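Local coordinates for protein Ral guanine nucleotide dissociation stimulator-like 2 (Mus musculus, PDB 4JGW) that probably acts as a guanine nucleotide exchange factor for small G proteins and is a putative effector of Ras and/or Rap, at residues F75-L80 with K421-L426; S123-L126 with E131-G134. One frame throughout, in Å; residues are numbered along the deposited sequence.

How the contacts relate
Both contacts involve the N-terminal Ras-GEF region, but they differ in reach along the chain. Contact 1 joins parts of the chain far apart in sequence, setting helix 75-82 against helix 416-436 of the Ras-GEF region. Contact 2 is local, folding the loop after helix 108-128 back onto that helix. Each is partly buried. The first is purely apolar and small, whereas the second adds an aromatic pair and a hydrogen bond to its apolar packing. Their centres lie about 16 Å apart, yet they touch: L80 CD2 packs 3.6 Å from W125 CG. H83 connects them too: its ND1 donates a hydrogen bond to L80 O, and its ring meets that of W125 edge-to-face.

Contact 1: F75-L80 with K421-L426; sequences FTPALL and KEFAIL
F423 reaches across from helix 416-436 and lays its side chain along the backbone of P77 and A78 on helix 75-82. The apolar contacts come at both ends of the phenylalanine. At its base, F423 CB sits 3.7 Å from A78 CB, where the two segments come nearest, with the CA atoms of A78 and F423 5.3 Å apart. At its far end, F423 CZ meets P77 CB at 3.7 Å, and P77 CG follows at 4.0 Å; proline and phenyl ring meet obliquely. Having CG anti to the backbone N (chi1 180°) carries the ring over to the proline. This is where the N-terminal Ras-GEF (REM) region packs on the catalytic region: helices 392-404 and 416-436 are consistent with the helical hairpin of Ras-family exchange factors, and K421, E422 and I425 touch L401 of helix 392-404. The second kind of contact is between ring and main chain. A78 N lies over one face of F423, 4.0 Å above the plane and displaced toward the rim, while A78 CA is 3.8 Å from F423 CG. No hydrogen bond crosses between the segments. M74 touches F423 as well, and F416, earlier on helix 416-436, packs against A78.

Contact 2: S123-L126 with E131-G134; sequences STWL and EDFG
W125 holds CG anti to the backbone N (chi1 -172°), which turns the indole toward the loop, and F133 holds CG anti to its carbonyl carbon (chi1 -58°), which sends its ring back to meet it. Together they fold the loop that follows helix 108-128, in the REM region, back onto the helix: the chain leaves the helix, passes through a short 3-10 segment and returns so that F133 lies against the helix it has just left. The rings form an edge-to-face pair, with the edge of F133 toward the indole face and 4.6 Å between the centroids of the F133 ring and the five-membered ring of W125. The packing is close, as F133 CZ stands over the centre of the indole, 3.3 Å from W125 CD2. Beside the indole, L126 adds a methyl, its CD1 lying 3.7 Å from F133 CD1, and L170 of helix 164-172 touches both L126 and F133. T89 and L92 of helix 89-101 also pack on W125. D132 takes the indole's edge: its carboxylate plane stands nearly perpendicular to the ring, and D132 OD2 accepts a hydrogen bond from W125 NE1 through its anti lone pair, close to the ring plane, at 3.0 Å and an almost straight 170°.

Contact 1: F75-L80 with K421-L426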
ATOM      1  N   PHE A  75     -16.303  -5.758  -8.380  1.00 25.08           N
ATOM      2  CA  PHE A  75     -16.565  -4.446  -8.977  1.00 24.98           C
ATOM      3  C   PHE A  75     -16.634  -3.288  -7.983  1.00 25.03           C
ATOM      4  O   PHE A  75     -15.919  -2.298  -8.137  1.00 24.98           O
ATOM      5  CB  PHE A  75     -17.831  -4.456  -9.839  1.00 24.83           C
ATOM      6  CG  PHE A  75     -18.106  -3.138 -10.502  1.00 24.49           C
ATOM      7  CD1 PHE A  75     -17.456  -2.794 -11.682  1.00 24.32           C
ATOM      8  CD2 PHE A  75     -18.987  -2.227  -9.931  1.00 24.28           C
ATOM      9  CE1 PHE A  75     -17.690  -1.571 -12.289  1.00 24.36           C
ATOM     10  CE2 PHE A  75     -19.229  -0.999 -10.534  1.00 24.03           C
ATOM     11  CZ  PHE A  75     -18.581  -0.671 -11.715  1.00 24.25           C
ATOM     12  N   THR A  76     -17.507  -3.417  -6.986  1.00 25.06           N
ATOM     13  CA  THR A  76     -17.748  -2.359  -6.007  1.00 24.98           C
ATOM     14  C   THR A  76     -16.486  -1.958  -5.223  1.00 25.09           C
ATOM     15  O   THR A  76     -16.137  -0.778  -5.204  1.00 25.19           O
ATOM     16  CB  THR A  76     -18.921  -2.727  -5.055  1.00 25.02           C
ATOM     17  OG1 THR A  76     -20.080  -3.048  -5.833  1.00 24.99           O
ATOM     18  CG2 THR A  76     -19.249  -1.580  -4.104  1.00 24.48           C
ATOM     19  N   PRO A  77     -15.796  -2.926  -4.583  1.00 25.21           N
ATOM     20  CA  PRO A  77     -14.592  -2.532  -3.844  1.00 25.41           C
ATOM     21  C   PRO A  77     -13.459  -2.032  -4.746  1.00 25.65           C
ATOM     22  O   PRO A  77     -12.729  -1.121  -4.356  1.00 25.58           O
ATOM     23  CB  PRO A  77     -14.183  -3.819  -3.117  1.00 25.33           C
ATOM     24  CG  PRO A  77     -14.801  -4.920  -3.909  1.00 25.29           C
ATOM     25  CD  PRO A  77     -16.094  -4.362  -4.411  1.00 25.18           C
ATOM     26  N   ALA A  78     -13.327  -2.616  -5.937  1.00 25.95           N
ATOM     27  CA  ALA A  78     -12.317  -2.191  -6.907  1.00 26.22           C
ATOM     28  C   ALA A  78     -12.538  -0.759  -7.382  1.00 26.50           C
ATOM     29  O   ALA A  78     -11.592   0.026  -7.432  1.00 26.56           O
ATOM     30  CB  ALA A  78     -12.262  -3.149  -8.096  1.00 26.21           C
ATOM     31  N   LEU A  79     -13.782  -0.423  -7.729  1.00 26.80           N
ATOM     32  CA  LEU A  79     -14.112   0.927  -8.191  1.00 27.15           C
ATOM     33  C   LEU A  79     -13.865   1.942  -7.077  1.00 27.25           C
ATOM     34  O   LEU A  79     -13.227   2.972  -7.304  1.00 27.22           O
ATOM     35  CB  LEU A  79     -15.571   1.021  -8.665  1.00 27.22           C
ATOM     36  CG  LEU A  79     -15.981   1.966  -9.816  1.00 27.74           C
ATOM     37  CD1 LEU A  79     -17.485   2.198  -9.800  1.00 27.84           C
ATOM     38  CD2 LEU A  79     -15.259   3.312  -9.835  1.00 27.66           C
ATOM     39  N   LEU A  80     -14.364   1.636  -5.880  1.00 27.22           N
ATOM     40  CA  LEU A  80     -14.222   2.525  -4.726  1.00 27.40           C
ATOM     41  C   LEU A  80     -12.765   2.746  -4.332  1.00 27.49           C
ATOM     42  O   LEU A  80     -12.405   3.832  -3.885  1.00 27.49           O
ATOM     43  CB  LEU A  80     -15.027   2.008  -3.525  1.00 27.27           C
ATOM     44  CG  LEU A  80     -16.561   2.015  -3.615  1.00 27.49           C
ATOM     45  CD1 LEU A  80     -17.174   1.430  -2.350  1.00 26.85           C
ATOM     46  CD2 LEU A  80     -17.124   3.413  -3.892  1.00 26.81           C
ATOM     47  N   LYS A 421      -7.049  -5.574 -11.745  1.00 26.17           N
ATOM     48  CA  LYS A 421      -5.668  -6.006 -11.555  1.00 26.16           C
ATOM     49  C   LYS A 421      -4.971  -5.135 -10.514  1.00 25.93           C
ATOM     50  O   LYS A 421      -4.128  -5.615  -9.755  1.00 25.99           O
ATOM     51  CB  LYS A 421      -4.904  -5.962 -12.881  1.00 26.44           C
ATOM     52  CG  LYS A 421      -5.443  -6.902 -13.950  1.00 27.13           C
ATOM     53  CD  LYS A 421      -4.639  -6.794 -15.236  1.00 28.92           C
ATOM     54  CE  LYS A 421      -5.327  -7.530 -16.379  1.00 29.91           C
ATOM     55  NZ  LYS A 421      -4.451  -7.622 -17.580  1.00 31.46           N
ATOM     56  N   GLU A 422      -5.338  -3.857 -10.482  1.00 25.62           N
ATOM     57  CA  GLU A 422      -4.850  -2.937  -9.462  1.00 25.52           C
ATOM     58  C   GLU A 422      -5.398  -3.301  -8.082  1.00 25.27           C
ATOM     59  O   GLU A 422      -4.640  -3.370  -7.112  1.00 25.12           O
ATOM     60  CB  GLU A 422      -5.184  -1.491  -9.832  1.00 25.46           C
ATOM     61  CG  GLU A 422      -4.240  -0.913 -10.882  1.00 26.05           C
ATOM     62  CD  GLU A 422      -4.616   0.482 -11.336  1.00 26.59           C
ATOM     63  OE1 GLU A 422      -5.801   0.854 -11.242  1.00 27.33           O
ATOM     64  OE2 GLU A 422      -3.716   1.212 -11.797  1.00 27.50           O
ATOM     65  N   PHE A 423      -6.704  -3.554  -8.005  1.00 24.98           N
ATOM     66  CA  PHE A 423      -7.335  -3.964  -6.749  1.00 25.06           C
ATOM     67  C   PHE A 423      -6.739  -5.258  -6.189  1.00 25.02           C
ATOM     68  O   PHE A 423      -6.555  -5.376  -4.983  1.00 25.00           O
ATOM     69  CB  PHE A 423      -8.859  -4.087  -6.895  1.00 24.95           C
ATOM     70  CG  PHE A 423      -9.559  -4.519  -5.627  1.00 24.72           C
ATOM     71  CD1 PHE A 423      -9.707  -3.635  -4.559  1.00 24.04           C
ATOM     72  CD2 PHE A 423     -10.058  -5.812  -5.499  1.00 24.08           C
ATOM     73  CE1 PHE A 423     -10.344  -4.034  -3.388  1.00 23.96           C
ATOM     74  CE2 PHE A 423     -10.704  -6.222  -4.333  1.00 23.98           C
ATOM     75  CZ  PHE A 423     -10.846  -5.333  -3.274  1.00 24.16           C
ATOM     76  N   ALA A 424      -6.433  -6.214  -7.066  1.00 25.25           N
ATOM     77  CA  ALA A 424      -5.781  -7.464  -6.665  1.00 25.53           C
ATOM     78  C   ALA A 424      -4.535  -7.195  -5.820  1.00 25.85           C
ATOM     79  O   ALA A 424      -4.363  -7.782  -4.749  1.00 26.01           O
ATOM     80  CB  ALA A 424      -5.429  -8.310  -7.894  1.00 25.39           C
ATOM     81  N   ILE A 425      -3.679  -6.299  -6.311  1.00 26.10           N
ATOM     82  CA  ILE A 425      -2.462  -5.898  -5.605  1.00 26.44           C
ATOM     83  C   ILE A 425      -2.804  -5.136  -4.324  1.00 26.57           C
ATOM     84  O   ILE A 425      -2.176  -5.345  -3.287  1.00 26.45           O
ATOM     85  CB  ILE A 425      -1.532  -5.053  -6.516  1.00 26.42           C
ATOM     86  CG1 ILE A 425      -0.989  -5.912  -7.663  1.00 26.89           C
ATOM     87  CG2 ILE A 425      -0.376  -4.444  -5.714  1.00 26.85           C
ATOM     88  CD1 ILE A 425      -0.618  -5.117  -8.915  1.00 27.62           C
ATOM     89  N   LEU A 426      -3.809  -4.265  -4.405  1.00 27.00           N
ATOM     90  CA  LEU A 426      -4.247  -3.482  -3.252  1.00 27.42           C
ATOM     91  C   LEU A 426      -4.784  -4.365  -2.126  1.00 27.90           C
ATOM     92  O   LEU A 426      -4.544  -4.081  -0.950  1.00 27.84           O
ATOM     93  CB  LEU A 426      -5.292  -2.433  -3.653  1.00 27.33           C
ATOM     94  CG  LEU A 426      -4.919  -1.294  -4.613  1.00 27.26           C
ATOM     95  CD1 LEU A 426      -6.012  -0.235  -4.615  1.00 26.58           C
ATOM     96  CD2 LEU A 426      -3.567  -0.660  -4.282  1.00 26.60           C
TER

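Contact 2: S123-L126 with E131-G134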
ATOM      1  N   SER A 123     -21.902   3.673   2.499  1.00 31.41           N
ATOM      2  CA  SER A 123     -21.453   3.230   3.821  1.00 31.57           C
ATOM      3  C   SER A 123     -20.152   2.434   3.725  1.00 31.37           C
ATOM      4  O   SER A 123     -19.222   2.668   4.499  1.00 31.36           O
ATOM      5  CB  SER A 123     -22.541   2.430   4.551  1.00 31.62           C
ATOM      6  OG  SER A 123     -22.938   1.290   3.807  1.00 32.87           O
ATOM      7  N   THR A 124     -20.090   1.510   2.767  1.00 31.24           N
ATOM      8  CA  THR A 124     -18.866   0.745   2.503  1.00 31.04           C
ATOM      9  C   THR A 124     -17.709   1.675   2.112  1.00 31.03           C
ATOM     10  O   THR A 124     -16.604   1.540   2.634  1.00 30.91           O
ATOM     11  CB  THR A 124     -19.092  -0.340   1.418  1.00 30.98           C
ATOM     12  OG1 THR A 124     -20.104  -1.252   1.862  1.00 31.02           O
ATOM     13  CG2 THR A 124     -17.812  -1.122   1.144  1.00 30.49           C
ATOM     14  N   TRP A 125     -17.986   2.619   1.213  1.00 31.15           N
ATOM     15  CA  TRP A 125     -17.011   3.625   0.770  1.00 31.36           C
ATOM     16  C   TRP A 125     -16.451   4.432   1.940  1.00 31.73           C
ATOM     17  O   TRP A 125     -15.234   4.595   2.065  1.00 31.74           O
ATOM     18  CB  TRP A 125     -17.656   4.552  -0.272  1.00 31.28           C
ATOM     19  CG  TRP A 125     -16.730   5.523  -0.975  1.00 30.77           C
ATOM     20  CD1 TRP A 125     -15.371   5.614  -0.853  1.00 30.71           C
ATOM     21  CD2 TRP A 125     -17.108   6.507  -1.949  1.00 30.50           C
ATOM     22  NE1 TRP A 125     -14.885   6.613  -1.665  1.00 30.75           N
ATOM     23  CE2 TRP A 125     -15.930   7.174  -2.351  1.00 30.52           C
ATOM     24  CE3 TRP A 125     -18.331   6.899  -2.509  1.00 30.36           C
ATOM     25  CZ2 TRP A 125     -15.938   8.209  -3.292  1.00 30.41           C
ATOM     26  CZ3 TRP A 125     -18.339   7.932  -3.443  1.00 30.42           C
ATOM     27  CH2 TRP A 125     -17.147   8.574  -3.824  1.00 30.08           C
ATOM     28  N   LEU A 126     -17.345   4.922   2.796  1.00 32.12           N
ATOM     29  CA  LEU A 126     -16.963   5.724   3.954  1.00 32.52           C
ATOM     30  C   LEU A 126     -16.179   4.907   4.980  1.00 32.78           C
ATOM     31  O   LEU A 126     -15.190   5.389   5.540  1.00 32.74           O
ATOM     32  CB  LEU A 126     -18.201   6.360   4.593  1.00 32.54           C
ATOM     33  CG  LEU A 126     -18.044   7.238   5.839  1.00 32.74           C
ATOM     34  CD1 LEU A 126     -17.144   8.444   5.578  1.00 32.52           C
ATOM     35  CD2 LEU A 126     -19.413   7.683   6.318  1.00 32.67           C
ATOM     36  N   GLU A 131     -10.888   8.929   4.429  1.00 38.27           N
ATOM     37  CA  GLU A 131     -10.056  10.066   4.022  1.00 39.01           C
ATOM     38  C   GLU A 131     -10.484  10.687   2.688  1.00 39.48           C
ATOM     39  O   GLU A 131     -10.091  11.814   2.369  1.00 39.43           O
ATOM     40  CB  GLU A 131      -8.574   9.665   3.966  1.00 39.07           C
ATOM     41  CG  GLU A 131      -7.961   9.253   5.312  1.00 39.85           C
ATOM     42  CD  GLU A 131      -8.156   7.774   5.647  1.00 40.99           C
ATOM     43  OE1 GLU A 131      -8.729   7.025   4.820  1.00 40.99           O
ATOM     44  OE2 GLU A 131      -7.727   7.359   6.746  1.00 41.17           O
ATOM     45  N   ASP A 132     -11.287   9.951   1.918  1.00 40.03           N
ATOM     46  CA  ASP A 132     -11.823  10.442   0.646  1.00 40.68           C
ATOM     47  C   ASP A 132     -12.797  11.603   0.839  1.00 41.19           C
ATOM     48  O   ASP A 132     -12.897  12.482  -0.015  1.00 41.16           O
ATOM     49  CB  ASP A 132     -12.525   9.313  -0.122  1.00 40.54           C
ATOM     50  CG  ASP A 132     -11.554   8.369  -0.817  1.00 40.43           C
ATOM     51  OD1 ASP A 132     -10.326   8.500  -0.632  1.00 40.40           O
ATOM     52  OD2 ASP A 132     -12.029   7.483  -1.556  1.00 40.46           O
ATOM     53  N   PHE A 133     -13.503  11.595   1.967  1.00 42.06           N
ATOM     54  CA  PHE A 133     -14.557  12.568   2.244  1.00 42.95           C
ATOM     55  C   PHE A 133     -14.071  13.728   3.113  1.00 43.68           C
ATOM     56  O   PHE A 133     -13.474  13.522   4.175  1.00 43.72           O
ATOM     57  CB  PHE A 133     -15.757  11.880   2.900  1.00 42.91           C
ATOM     58  CG  PHE A 133     -16.350  10.773   2.073  1.00 42.96           C
ATOM     59  CD1 PHE A 133     -15.927   9.458   2.240  1.00 42.99           C
ATOM     60  CD2 PHE A 133     -17.331  11.046   1.124  1.00 42.89           C
ATOM     61  CE1 PHE A 133     -16.472   8.430   1.472  1.00 42.98           C
ATOM     62  CE2 PHE A 133     -17.881  10.026   0.352  1.00 42.82           C
ATOM     63  CZ  PHE A 133     -17.451   8.716   0.530  1.00 42.75           C
ATOM     64  N   GLY A 134     -14.335  14.946   2.650  1.00 44.52           N
ATOM     65  CA  GLY A 134     -13.964  16.154   3.378  1.00 45.50           C
ATOM     66  C   GLY A 134     -14.876  17.322   3.061  1.00 46.20           C
ATOM     67  O   GLY A 134     -16.099  17.169   3.002  1.00 46.30           O
TER